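Local coordinates for putative tryptophan halogenase (Xanthomonas campestris pv. campestris, PDB 6Y1W), which probably halogenates an aromatic substrate with the help of reduced FAD, as flavin-dependent halogenases do, and is seen here without the flavin, at residues 92-97 / 102-107; 265-268 / 273-276; 285-290 / 297-302; 345-350 / 393-398; 385-390 / 443-448. All blocks are in the same frame, centred on the assembly; numbering follows the deposited sequence.

Contact 1 (92-97 / 102-107). With BUD ((2S,3S)-butane-2,3-diol), chain J.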
# COMPACT_ATOMS: atom_id res chain seq x y z
N ILE A 92 0.70 13.71 19.94
CA ILE A 92 1.58 13.42 21.08
C ILE A 92 2.59 14.55 21.17
O ILE A 92 3.27 14.87 20.17
CB ILE A 92 2.34 12.09 20.91
CG1 ILE A 92 1.33 10.93 20.76
CG2 ILE A 92 3.24 11.80 22.10
CD1 ILE A 92 1.98 9.56 20.52
N ALA A 93 2.75 15.14 22.36
CA ALA A 93 3.77 16.15 22.57
C ALA A 93 5.04 15.47 23.06
O ALA A 93 5.05 14.86 24.15
CB ALA A 93 3.29 17.22 23.56
N PHE A 94 6.10 15.54 22.24
CA PHE A 94 7.37 14.90 22.56
C PHE A 94 8.29 15.94 23.17
O PHE A 94 8.77 16.83 22.47
CB PHE A 94 8.00 14.29 21.31
CG PHE A 94 7.38 12.96 20.95
CD1 PHE A 94 7.81 11.80 21.62
CD2 PHE A 94 6.33 12.87 20.05
CE1 PHE A 94 7.20 10.54 21.35
CE2 PHE A 94 5.73 11.61 19.75
CZ PHE A 94 6.16 10.46 20.43
N GLU A 95 8.51 15.83 24.47
CA GLU A 95 9.34 16.78 25.21
C GLU A 95 10.68 16.15 25.57
O GLU A 95 10.73 15.02 26.09
CB GLU A 95 8.61 17.25 26.46
CG GLU A 95 7.35 18.03 26.16
CD GLU A 95 6.61 18.49 27.39
OE1 GLU A 95 6.92 18.02 28.50
OE2 GLU A 95 5.71 19.36 27.25
N HIS A 96 11.78 16.88 25.28
CA HIS A 96 13.15 16.53 25.69
C HIS A 96 13.72 15.35 24.89
O HIS A 96 14.67 14.70 25.35
CB HIS A 96 13.26 16.20 27.20
CG HIS A 96 12.87 17.33 28.13
ND1 HIS A 96 13.52 18.55 28.18
CD2 HIS A 96 11.93 17.36 29.11
CE1 HIS A 96 12.97 19.30 29.11
NE2 HIS A 96 12.00 18.60 29.70
N TRP A 97 13.16 15.03 23.71
CA TRP A 97 13.67 13.92 22.91
C TRP A 97 14.81 14.38 22.00
O TRP A 97 15.89 13.76 21.98
CB TRP A 97 12.53 13.28 22.08
CG TRP A 97 11.59 12.49 22.95
CD1 TRP A 97 10.52 12.96 23.66
CD2 TRP A 97 11.64 11.07 23.21
NE1 TRP A 97 9.93 11.95 24.37
CE2 TRP A 97 10.59 10.78 24.11
CE3 TRP A 97 12.47 10.04 22.78
CZ2 TRP A 97 10.35 9.50 24.60
CZ3 TRP A 97 12.25 8.77 23.27
CH2 TRP A 97 11.19 8.50 24.17
N ARG A 102 14.20 20.88 24.11
CA ARG A 102 13.78 21.02 22.72
C ARG A 102 12.64 20.05 22.47
O ARG A 102 12.85 18.83 22.52
CB ARG A 102 14.92 20.75 21.74
CG ARG A 102 16.06 21.76 22.00
CD ARG A 102 17.10 21.75 20.92
NE ARG A 102 16.64 22.44 19.71
CZ ARG A 102 17.44 22.67 18.67
NH1 ARG A 102 18.72 22.26 18.72
NH2 ARG A 102 16.98 23.29 17.59
N HIS A 103 11.48 20.60 22.15
CA HIS A 103 10.22 19.87 22.10
C HIS A 103 9.59 19.99 20.72
O HIS A 103 9.91 20.88 19.95
CB HIS A 103 9.24 20.44 23.15
CG HIS A 103 9.88 20.66 24.48
ND1 HIS A 103 10.64 19.69 25.10
CD2 HIS A 103 9.94 21.75 25.27
CE1 HIS A 103 11.08 20.15 26.26
NE2 HIS A 103 10.68 21.41 26.38
N TYR A 104 8.68 19.07 20.42
CA TYR A 104 7.89 19.18 19.19
C TYR A 104 6.64 18.33 19.39
O TYR A 104 6.50 17.62 20.39
CB TYR A 104 8.68 18.70 17.94
CG TYR A 104 8.87 17.17 17.90
CD1 TYR A 104 9.87 16.54 18.66
CD2 TYR A 104 8.03 16.38 17.14
CE1 TYR A 104 10.02 15.17 18.65
CE2 TYR A 104 8.16 15.01 17.14
CZ TYR A 104 9.15 14.40 17.88
OH TYR A 104 9.29 13.02 17.89
N ILE A 105 5.73 18.41 18.42
CA ILE A 105 4.49 17.62 18.43
C ILE A 105 4.45 16.72 17.21
O ILE A 105 4.72 17.17 16.08
CB ILE A 105 3.24 18.53 18.47
CG1 ILE A 105 3.20 19.30 19.79
CG2 ILE A 105 1.93 17.71 18.31
CD1 ILE A 105 2.21 20.49 19.72
N HIS A 106 4.08 15.45 17.44
CA HIS A 106 3.77 14.50 16.38
C HIS A 106 2.25 14.39 16.36
O HIS A 106 1.66 13.75 17.22
CB HIS A 106 4.39 13.14 16.68
CG HIS A 106 4.03 12.08 15.69
ND1 HIS A 106 4.24 10.74 15.93
CD2 HIS A 106 3.45 12.17 14.47
CE1 HIS A 106 3.81 10.04 14.89
NE2 HIS A 106 3.31 10.88 14.00
N SER A 107 1.63 14.99 15.35
CA SER A 107 0.17 15.05 15.30
C SER A 107 -0.34 14.10 14.24
O SER A 107 0.40 13.60 13.39
CB SER A 107 -0.32 16.47 15.00
OG SER A 107 -0.07 16.82 13.64
C1 BUD J . 15.73 17.55 33.04
O1 BUD J . 16.60 15.38 33.79
C2 BUD J . 15.74 16.03 32.88
O2 BUD J . 16.53 14.31 31.50
C3 BUD J . 16.28 15.68 31.50
C4 BUD J . 15.23 15.96 30.42
O HOH W 1 11.63 16.58 21.71
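Strands 91-99 and 102-107 form an antiparallel beta hairpin at the margin of the mixed sheet, and Phe-94 pairs with Tyr-104 in its middle. Backbone bonds run both ways in this pair and in the next hydrogen-bonded pair, Ile-92 with His-106; Phe-94 N to Tyr-104 O is the shortest at 2.8 Å. On the face carrying these residues, the two rings lie side by side, nearly parallel (14°) but slid so far apart that they barely overlap. With Tyr-104 CG between its backbone N and carbonyl carbon (chi1 72°), the phenol folds back over its partner: Phe-94 CB sits over the Tyr-104 ring face, 3.5 Å from Tyr-104 CE1, and Tyr-104 OH, hydrogen-bonded to Gln-452, lies over the Phe-94 ring, 3.6 Å from Phe-94 CG. His-106 CB meets the rim of the same ring at Phe-94 CE2 (3.7 Å). Toward the turn, the chain turns a corner at His-96 and Trp-97, and side chains carry the contact. His-103 ND1 accepts a weak bond from His-96 N (3.0 Å), while its CE1 edge points at the His-96 face in a T-shaped pair with planes at 83°. The opposite His-96 face carries C4 of a butanediol, 3.6 Å from His-96 CG. One water ties Phe-94 O, Trp-97 N and Arg-102 O together where the pairing opens. Strand 263-268 flanks strand 91-99 on its other side, whereas helices 141-148 and 442-451 pack against strand 102-107.

Contact 2 (265-268 / 273-276)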
# COMPACT_ATOMS: atom_id res chain seq x y z
N ARG A 265 1.08 13.31 26.39
CA ARG A 265 2.42 13.85 26.59
C ARG A 265 3.41 12.71 26.76
O ARG A 265 3.15 11.76 27.50
CB ARG A 265 2.46 14.79 27.81
CG ARG A 265 3.74 15.63 27.88
CD ARG A 265 3.61 16.65 29.01
NE ARG A 265 3.86 16.03 30.30
CZ ARG A 265 3.55 16.58 31.47
NH1 ARG A 265 2.97 17.79 31.48
NH2 ARG A 265 3.84 15.94 32.60
N ALA A 266 4.55 12.81 26.04
CA ALA A 266 5.65 11.84 26.13
C ALA A 266 6.90 12.62 26.50
O ALA A 266 7.54 13.22 25.62
CB ALA A 266 5.85 11.12 24.80
N ARG A 267 7.25 12.62 27.79
CA ARG A 267 8.31 13.51 28.28
C ARG A 267 9.54 12.67 28.59
O ARG A 267 9.55 11.93 29.58
CB ARG A 267 7.85 14.25 29.52
CG ARG A 267 8.98 15.17 30.10
CD ARG A 267 8.47 15.89 31.36
NE ARG A 267 7.58 16.97 30.94
CZ ARG A 267 6.91 17.74 31.79
NH1 ARG A 267 7.01 17.53 33.10
NH2 ARG A 267 6.14 18.72 31.32
N ALA A 268 10.60 12.84 27.78
CA ALA A 268 11.82 12.07 28.00
C ALA A 268 12.56 12.57 29.24
O ALA A 268 12.51 13.75 29.58
CB ALA A 268 12.73 12.17 26.79
N TRP A 273 11.11 7.67 29.81
CA TRP A 273 10.21 8.74 29.47
C TRP A 273 8.90 8.55 30.22
O TRP A 273 8.60 7.47 30.72
CB TRP A 273 9.97 8.80 27.95
CG TRP A 273 9.24 7.62 27.39
CD1 TRP A 273 9.78 6.44 27.01
CD2 TRP A 273 7.83 7.52 27.13
NE1 TRP A 273 8.80 5.56 26.57
CE2 TRP A 273 7.60 6.22 26.61
CE3 TRP A 273 6.75 8.39 27.28
CZ2 TRP A 273 6.31 5.78 26.25
CZ3 TRP A 273 5.49 7.96 26.93
CH2 TRP A 273 5.27 6.67 26.41
N MET A 274 8.10 9.63 30.29
CA MET A 274 6.87 9.61 31.08
C MET A 274 5.68 9.91 30.19
O MET A 274 5.74 10.82 29.36
CB MET A 274 6.93 10.66 32.20
CG MET A 274 7.84 10.25 33.37
SD MET A 274 8.20 11.76 34.33
CE MET A 274 9.49 12.61 33.39
N TRP A 275 4.57 9.18 30.38
CA TRP A 275 3.34 9.57 29.71
C TRP A 275 2.41 10.35 30.64
O TRP A 275 2.41 10.16 31.87
CB TRP A 275 2.56 8.35 29.18
CG TRP A 275 1.83 7.46 30.18
CD1 TRP A 275 0.57 7.68 30.75
CD2 TRP A 275 2.25 6.17 30.64
NE1 TRP A 275 0.23 6.60 31.55
CE2 TRP A 275 1.26 5.68 31.52
CE3 TRP A 275 3.41 5.40 30.41
CZ2 TRP A 275 1.35 4.43 32.13
CZ3 TRP A 275 3.51 4.17 31.04
CH2 TRP A 275 2.50 3.71 31.91
N ARG A 276 1.58 11.19 30.03
CA ARG A 276 0.49 11.88 30.73
C ARG A 276 -0.70 11.88 29.79
O ARG A 276 -0.57 12.33 28.65
CB ARG A 276 0.92 13.31 31.10
CG ARG A 276 -0.07 13.93 32.10
CD ARG A 276 0.48 15.20 32.76
NE ARG A 276 -0.49 15.71 33.75
CZ ARG A 276 -1.49 16.54 33.45
NH1 ARG A 276 -1.66 16.97 32.21
NH2 ARG A 276 -2.34 16.96 34.42
O HOH W 2 4.59 13.25 30.52
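Ala-266 and Trp-273 make the closely packed side of this contact: the methyl CB of Ala-266 lies 3.8 Å from Trp-273 CE3, obliquely to the indole. A chi1 of 66° turns the Trp-273 indole back toward the neighbouring strand, its edge reaching the main chain of Arg-265 and Arg-267. The indole NE1 bonds Glu-344, and Trp-97 meets the ring from strand 91-99. Strands 263-268 and 272-278 form an antiparallel beta hairpin within the mixed sheet, and four backbone bonds join Arg-265 to Arg-276 and Arg-267 to Met-274. Arg-265 N to Arg-276 O is almost straight (177°). On the other face the three arginines are partly exposed, while Met-274 is buried. The Arg-265 guanidinium lies between the Arg-276 CD methylene, 3.4 Å from Arg-265 NH2, and Arg-267 NH2, which covers the opposite face. A water bridges Arg-265 NE (2.9 Å) to Met-274 O. Arg-267 NE is salt-bridged to Glu-95, which probably eases the stacking of like charges, and Arg-267 CD lies 4.0 Å from Met-274 CE.

Contact 3 (285-290 / 297-302). With BUD ((2S,3S)-butane-2,3-diol), chain I.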
# COMPACT_ATOMS: atom_id res chain seq x y z
N ASN A 285 -0.81 8.61 34.35
CA ASN A 285 0.61 8.93 34.31
C ASN A 285 1.41 7.65 34.38
O ASN A 285 0.98 6.66 34.97
CB ASN A 285 1.06 9.80 35.52
CG ASN A 285 0.20 11.03 35.71
OD1 ASN A 285 0.55 12.12 35.26
ND2 ASN A 285 -0.92 10.88 36.46
N GLY A 286 2.62 7.68 33.83
CA GLY A 286 3.51 6.54 34.05
C GLY A 286 4.91 6.91 33.62
O GLY A 286 5.11 7.89 32.90
N ILE A 287 5.90 6.14 34.10
CA ILE A 287 7.27 6.32 33.65
C ILE A 287 7.70 4.97 33.08
O ILE A 287 7.43 3.92 33.67
CB ILE A 287 8.23 6.83 34.76
CG1 ILE A 287 9.63 7.03 34.17
CG2 ILE A 287 8.29 5.90 36.00
CD1 ILE A 287 10.49 8.00 35.01
N VAL A 288 8.28 5.02 31.90
CA VAL A 288 8.78 3.86 31.18
C VAL A 288 10.28 3.94 31.25
O VAL A 288 10.84 4.97 30.88
CB VAL A 288 8.31 3.93 29.72
CG1 VAL A 288 9.04 2.87 28.86
CG2 VAL A 288 6.77 3.77 29.62
N TYR A 289 10.95 2.89 31.72
CA TYR A 289 12.39 3.03 31.90
C TYR A 289 13.09 1.69 31.73
O TYR A 289 12.47 0.64 31.57
CB TYR A 289 12.71 3.62 33.30
CG TYR A 289 12.31 2.73 34.45
CD1 TYR A 289 11.00 2.73 34.96
CD2 TYR A 289 13.25 1.94 35.10
CE1 TYR A 289 10.62 1.92 36.03
CE2 TYR A 289 12.89 1.14 36.18
CZ TYR A 289 11.60 1.12 36.64
OH TYR A 289 11.33 0.30 37.69
N SER A 290 14.43 1.74 31.74
CA SER A 290 15.26 0.56 31.56
C SER A 290 15.93 0.19 32.88
O SER A 290 16.73 0.99 33.41
CB SER A 290 16.34 0.78 30.50
OG SER A 290 17.17 -0.38 30.45
N ASP A 297 13.34 2.74 42.51
CA ASP A 297 13.26 3.88 43.42
C ASP A 297 13.57 5.20 42.71
O ASP A 297 12.91 6.21 42.97
CB ASP A 297 14.21 3.66 44.59
CG ASP A 297 13.69 2.66 45.58
OD1 ASP A 297 12.47 2.40 45.58
OD2 ASP A 297 14.49 2.14 46.38
N SER A 298 14.60 5.23 41.84
CA SER A 298 14.94 6.46 41.13
C SER A 298 13.84 6.81 40.14
O SER A 298 13.48 7.98 40.01
CB SER A 298 16.28 6.34 40.41
OG SER A 298 17.29 5.98 41.33
N ALA A 299 13.28 5.80 39.47
CA ALA A 299 12.20 6.08 38.52
C ALA A 299 10.98 6.64 39.24
O ALA A 299 10.30 7.54 38.73
CB ALA A 299 11.84 4.82 37.75
N ALA A 300 10.67 6.08 40.43
CA ALA A 300 9.55 6.57 41.22
C ALA A 300 9.74 8.03 41.61
O ALA A 300 8.79 8.83 41.53
CB ALA A 300 9.36 5.67 42.45
N GLN A 301 10.96 8.41 42.00
CA GLN A 301 11.24 9.81 42.34
C GLN A 301 11.01 10.73 41.15
O GLN A 301 10.45 11.83 41.29
CB GLN A 301 12.68 9.96 42.81
CG GLN A 301 12.99 9.42 44.17
CD GLN A 301 14.50 9.47 44.45
OE1 GLN A 301 15.12 8.45 44.75
NE2 GLN A 301 15.09 10.66 44.34
N VAL A 302 11.50 10.34 39.98
CA VAL A 302 11.30 11.18 38.80
C VAL A 302 9.81 11.33 38.50
O VAL A 302 9.33 12.42 38.21
CB VAL A 302 12.05 10.59 37.59
CG1 VAL A 302 11.64 11.29 36.31
CG2 VAL A 302 13.54 10.69 37.80
C1 BUD I . 15.29 7.07 37.07
O1 BUD I . 16.53 8.80 36.05
C2 BUD I . 15.79 7.65 35.76
O2 BUD I . 14.95 8.88 33.89
C3 BUD I . 14.57 8.03 34.92
C4 BUD I . 13.98 6.77 34.28
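Helix 296-306 runs obliquely over strand 283-289, the two short axes 8.8 Å apart at 141°, with Ile-287 and Ala-299 the nearest backbone pair. No hydrogen bond joins the segments; apolar side chains and one aromatic face make the contact. Ala-299 CB sits over one face of the Tyr-289 ring, somewhat toward the CD1-CE1 side, 3.6 Å from Tyr-289 CE1 and 15° off the ring normal, a CH-pi contact. With chi1 at 65° the Tyr-289 ring is laid under the helix. Ile-287 supplies two branches: CG2 meets Ala-299 CB at 4.1 Å, and CD1, carried outward by an extended chain, touches Val-302 CG1 at 3.7 Å, the two side chains crossing at about a right angle. One turn of the helix thus presents Ala-299 and Val-302 to the strand. A butanediol lies alongside: its C4 is 3.5 Å from Tyr-289 CB, and its C1 is 3.4 Å from Ala-299 N. Asp-269 and Ala-271 bind the diol by hydrogen bonds. This is a helix packed on the face of an antiparallel part of the mixed sheet, bordering a small pocket that holds the diol, away from the predicted active-site lysine.

Contact 4 (345-350 / 393-398)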
# COMPACT_ATOMS: atom_id res chain seq x y z
N PRO A 345 4.47 2.09 24.84
CA PRO A 345 3.36 2.91 24.31
C PRO A 345 3.75 4.29 23.83
O PRO A 345 2.95 5.24 23.91
CB PRO A 345 2.40 3.01 25.52
CG PRO A 345 3.32 2.97 26.70
CD PRO A 345 4.39 1.92 26.30
N ILE A 346 4.97 4.41 23.29
CA ILE A 346 5.48 5.72 22.89
C ILE A 346 4.70 6.30 21.73
O ILE A 346 4.62 7.53 21.59
CB ILE A 346 6.98 5.58 22.57
CG1 ILE A 346 7.61 6.94 22.30
CG2 ILE A 346 7.20 4.71 21.32
CD1 ILE A 346 9.14 6.83 22.11
N GLU A 347 4.10 5.46 20.87
CA GLU A 347 3.25 5.92 19.78
C GLU A 347 1.85 5.32 19.87
O GLU A 347 1.15 5.23 18.86
CB GLU A 347 3.88 5.60 18.41
CG GLU A 347 5.04 6.54 18.03
CD GLU A 347 4.59 7.94 17.61
OE1 GLU A 347 3.37 8.16 17.38
OE2 GLU A 347 5.48 8.87 17.53
N SER A 348 1.42 4.91 21.07
CA SER A 348 0.03 4.50 21.32
C SER A 348 -0.43 3.42 20.34
O SER A 348 -1.50 3.53 19.75
CB SER A 348 -0.95 5.70 21.28
OG SER A 348 -0.44 6.89 21.92
N THR A 349 0.35 2.36 20.22
CA THR A 349 0.06 1.30 19.24
C THR A 349 -0.54 0.03 19.86
O THR A 349 -0.88 -0.88 19.09
CB THR A 349 1.32 0.92 18.45
OG1 THR A 349 2.45 0.72 19.33
CG2 THR A 349 1.67 1.99 17.41
N ASN A 350 -0.71 -0.08 21.18
CA ASN A 350 -1.13 -1.37 21.78
C ASN A 350 -2.50 -1.82 21.27
O ASN A 350 -2.67 -2.93 20.75
CB ASN A 350 -1.16 -1.24 23.31
CG ASN A 350 -1.81 -2.45 23.99
OD1 ASN A 350 -1.31 -3.56 23.81
ND2 ASN A 350 -2.91 -2.26 24.76
N ILE A 393 12.09 2.67 17.38
CA ILE A 393 13.55 2.82 17.46
C ILE A 393 13.98 4.21 17.04
O ILE A 393 14.87 4.83 17.67
CB ILE A 393 14.24 1.76 16.60
CG1 ILE A 393 14.00 0.38 17.19
CG2 ILE A 393 15.76 1.99 16.61
CD1 ILE A 393 14.38 -0.77 16.24
N LEU A 394 13.34 4.75 16.00
CA LEU A 394 13.65 6.10 15.55
C LEU A 394 13.60 7.12 16.68
O LEU A 394 14.46 8.01 16.77
CB LEU A 394 12.67 6.47 14.44
CG LEU A 394 12.66 7.92 14.03
CD1 LEU A 394 14.01 8.37 13.41
CD2 LEU A 394 11.54 8.15 13.04
N HIS A 395 12.61 7.00 17.58
CA HIS A 395 12.49 7.98 18.66
C HIS A 395 13.72 8.01 19.57
O HIS A 395 14.08 9.07 20.07
CB HIS A 395 11.23 7.68 19.48
CG HIS A 395 9.99 8.32 18.93
ND1 HIS A 395 9.87 9.70 18.81
CD2 HIS A 395 8.83 7.79 18.47
CE1 HIS A 395 8.67 9.98 18.31
NE2 HIS A 395 8.02 8.85 18.10
N TYR A 396 14.34 6.85 19.80
CA TYR A 396 15.51 6.78 20.67
C TYR A 396 16.80 7.09 19.93
O TYR A 396 17.72 7.65 20.53
CB TYR A 396 15.62 5.38 21.30
CG TYR A 396 14.60 5.17 22.40
CD1 TYR A 396 14.81 5.70 23.65
CD2 TYR A 396 13.44 4.42 22.17
CE1 TYR A 396 13.90 5.51 24.69
CE2 TYR A 396 12.51 4.24 23.22
CZ TYR A 396 12.77 4.78 24.47
OH TYR A 396 11.91 4.61 25.52
N HIS A 397 16.89 6.73 18.65
CA HIS A 397 18.15 6.84 17.91
C HIS A 397 18.37 8.23 17.35
O HIS A 397 19.53 8.68 17.28
CB HIS A 397 18.18 5.83 16.75
CG HIS A 397 19.54 5.67 16.11
ND1 HIS A 397 20.65 5.26 16.83
CD2 HIS A 397 19.95 5.82 14.83
CE1 HIS A 397 21.68 5.16 16.00
NE2 HIS A 397 21.29 5.49 14.79
N ALA A 398 17.31 8.92 16.93
CA ALA A 398 17.42 10.27 16.38
C ALA A 398 17.41 11.26 17.55
O ALA A 398 16.36 11.69 18.01
CB ALA A 398 16.31 10.54 15.39
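A buried histidine-carboxylate hydrogen bond, Glu-347 to His-395, joins the loop leading into helix 350-363 to the C-terminal end of helix 371-397. Glu-347 is predicted to bind tryptophan, as in related flavin-dependent halogenases, and the predicted catalytic Lys-89 bonds the adjoining Ser-348, consistent with a place at the substrate site. His-395 NE2 donates to Glu-347 OE2 over a short 2.6 Å, nearly straight at 164°. The oxygen receives it on its anti lone pair, and OE2 lies close to the imidazole plane, with the carboxylate turned only 17° from it. Glu-347 reaches this position by a bend at chi2 (-75°), which turns its chain across the histidine at about a right angle. OE2 is also hydrogen-bonded to His-106 ND1 in strand 102-107; two histidines thus grip one oxygen. Gln-452 holds the far nitrogen of His-395, fixing the rotation of the ring, while Phe-94 stacks on it. Beside the polar pair, Ile-346 slides past His-395 in the opposite direction. Its CD1 approaches the imidazole obliquely, 3.6 Å from His-395 CG. The same methyl reaches Tyr-396 more distantly, at 4.4 Å from Tyr-396 CE2, and the tyrosine hydroxyl is bonded to Glu-344. The closest apolar approach is Ile-346 CD1 to His-395 CB, 3.5 Å.

Contact 5 (385-390 / 443-448). With BUD ((2S,3S)-butane-2,3-diol), chain H.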
# COMPACT_ATOMS: atom_id res chain seq x y z
N ILE A 385 4.52 -5.28 12.03
CA ILE A 385 5.08 -4.98 13.35
C ILE A 385 6.52 -4.49 13.20
O ILE A 385 6.97 -3.63 13.98
CB ILE A 385 4.98 -6.19 14.30
CG1 ILE A 385 5.34 -5.78 15.72
CG2 ILE A 385 5.89 -7.37 13.89
CD1 ILE A 385 4.54 -4.74 16.19
N ALA A 386 7.25 -5.01 12.22
CA ALA A 386 8.63 -4.57 12.05
C ALA A 386 8.67 -3.11 11.67
O ALA A 386 9.57 -2.37 12.09
CB ALA A 386 9.33 -5.42 10.99
N HIS A 387 7.69 -2.67 10.87
CA HIS A 387 7.61 -1.25 10.52
C HIS A 387 7.35 -0.38 11.76
O HIS A 387 7.93 0.70 11.91
CB HIS A 387 6.51 -1.03 9.50
CG HIS A 387 6.04 0.36 9.49
ND1 HIS A 387 6.77 1.37 8.92
CD2 HIS A 387 4.97 0.96 10.09
CE1 HIS A 387 6.16 2.53 9.11
NE2 HIS A 387 5.06 2.30 9.82
N ILE A 388 6.43 -0.81 12.62
CA ILE A 388 6.18 -0.04 13.83
C ILE A 388 7.41 -0.06 14.74
O ILE A 388 7.79 0.98 15.30
CB ILE A 388 4.91 -0.56 14.53
CG1 ILE A 388 3.70 -0.30 13.64
CG2 ILE A 388 4.66 0.13 15.81
CD1 ILE A 388 2.41 -1.13 14.11
N ARG A 389 8.04 -1.23 14.88
CA ARG A 389 9.29 -1.35 15.65
C ARG A 389 10.30 -0.31 15.20
O ARG A 389 10.90 0.39 16.04
CB ARG A 389 9.87 -2.76 15.48
CG ARG A 389 11.23 -2.93 16.21
CD ARG A 389 12.04 -4.04 15.58
NE ARG A 389 12.41 -3.67 14.23
CZ ARG A 389 12.78 -4.56 13.30
NH1 ARG A 389 12.84 -5.86 13.65
NH2 ARG A 389 13.12 -4.15 12.05
N ASP A 390 10.48 -0.16 13.87
CA ASP A 390 11.49 0.77 13.37
C ASP A 390 11.16 2.19 13.78
O ASP A 390 12.06 2.99 14.07
CB ASP A 390 11.61 0.68 11.85
CG ASP A 390 12.37 -0.56 11.38
OD1 ASP A 390 12.86 -1.33 12.24
OD2 ASP A 390 12.41 -0.75 10.13
N ASN A 443 3.53 11.92 6.77
CA ASN A 443 3.51 13.04 7.72
C ASN A 443 4.22 12.68 9.03
O ASN A 443 4.87 13.54 9.66
CB ASN A 443 2.06 13.46 8.03
CG ASN A 443 1.99 14.65 9.00
OD1 ASN A 443 2.35 15.74 8.63
ND2 ASN A 443 1.53 14.43 10.21
N SER A 444 4.04 11.44 9.48
CA SER A 444 4.62 11.00 10.75
C SER A 444 6.13 10.93 10.66
O SER A 444 6.84 11.45 11.54
CB SER A 444 4.07 9.62 11.14
OG SER A 444 2.73 9.75 11.59
N TRP A 445 6.65 10.28 9.60
CA TRP A 445 8.10 10.22 9.39
C TRP A 445 8.70 11.63 9.33
O TRP A 445 9.76 11.89 9.92
CB TRP A 445 8.42 9.48 8.07
CG TRP A 445 8.26 8.01 8.14
CD1 TRP A 445 7.23 7.27 7.61
CD2 TRP A 445 9.17 7.06 8.73
NE1 TRP A 445 7.44 5.94 7.85
CE2 TRP A 445 8.61 5.78 8.55
CE3 TRP A 445 10.40 7.19 9.40
CZ2 TRP A 445 9.24 4.61 9.01
CZ3 TRP A 445 11.02 6.03 9.87
CH2 TRP A 445 10.44 4.75 9.67
N ILE A 446 8.02 12.55 8.62
CA ILE A 446 8.54 13.91 8.48
C ILE A 446 8.51 14.63 9.82
O ILE A 446 9.51 15.19 10.26
CB ILE A 446 7.74 14.71 7.43
CG1 ILE A 446 7.80 14.04 6.06
CG2 ILE A 446 8.21 16.18 7.38
CD1 ILE A 446 6.73 14.59 5.12
N GLN A 447 7.36 14.62 10.51
CA GLN A 447 7.29 15.37 11.77
C GLN A 447 8.30 14.84 12.79
O GLN A 447 8.94 15.62 13.50
CB GLN A 447 5.88 15.32 12.35
CG GLN A 447 4.84 16.15 11.58
CD GLN A 447 3.53 16.22 12.39
OE1 GLN A 447 3.38 15.51 13.35
NE2 GLN A 447 2.61 17.08 11.99
N VAL A 448 8.43 13.52 12.90
CA VAL A 448 9.33 12.99 13.91
C VAL A 448 10.79 13.20 13.52
O VAL A 448 11.62 13.55 14.37
CB VAL A 448 9.00 11.52 14.18
CG1 VAL A 448 10.02 10.89 15.07
CG2 VAL A 448 7.60 11.48 14.85
C1 BUD H . -1.26 6.89 13.79
O1 BUD H . 0.79 8.08 13.87
C2 BUD H . 0.05 7.20 13.06
O2 BUD H . 0.91 8.10 10.94
C3 BUD H . -0.26 7.87 11.71
C4 BUD H . -1.20 6.96 10.92
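His-387 and Trp-445 touch through their rims: His-387 CE1 lies 3.7 Å from Trp-445 CZ2 and 3.9 Å from Trp-445 NE1. Neither ring covers the face of the other; their planes stand 61° apart, and the side chains pass each other in opposite directions. His-387 CG is anti to its own main-chain nitrogen (chi1 158°), which carries the imidazole out toward the neighbouring helix. Its NE2 is hydrogen-bonded to Phe-440 N, and this bond fixes the flip of the ring and leaves CE1 facing the indole. Helices 371-397 and 442-451 therefore meet here through a histidine and a tryptophan side chain, with their backbones well separated. Phe-391, one turn further along the first helix, takes the indole edge-to-face, and helix 417-429 adds Leu-419 and Arg-422 beside it. Farther out, Arg-389 grips Asp-390 OD1 side-on through NE and NH2 (2.8 Å from NH2), both from the same face of the carboxylate, while OD2 bonds Ser-418. Next to Trp-445, Ser-444 OG forms a 2.5 Å hydrogen bond with O2 of a bound butanediol and another with His-106 NE2, and Ala-441 N also holds the diol.

Overall arrangement
From the N terminus, contact 1 closes the short hairpin of strands 91-99 and 102-107. Contact 2 closes the next one, 263-268 with 272-278, set beside the first in the same mixed sheet. Contact 3 follows at once, where strand 283-289, neighbour of 272-278, receives helix 296-306. These three lie in series. Contacts 4 and 5 span longer loops of mostly helical chain and cross each other: 385-390 falls between the two segments of contact 4, and 393-398 between those of contact 5, both on helix 371-397. His-106 and Phe-94 tie the hairpin of contact 1 to these helices, and Trp-273 links contact 2 to contact 4.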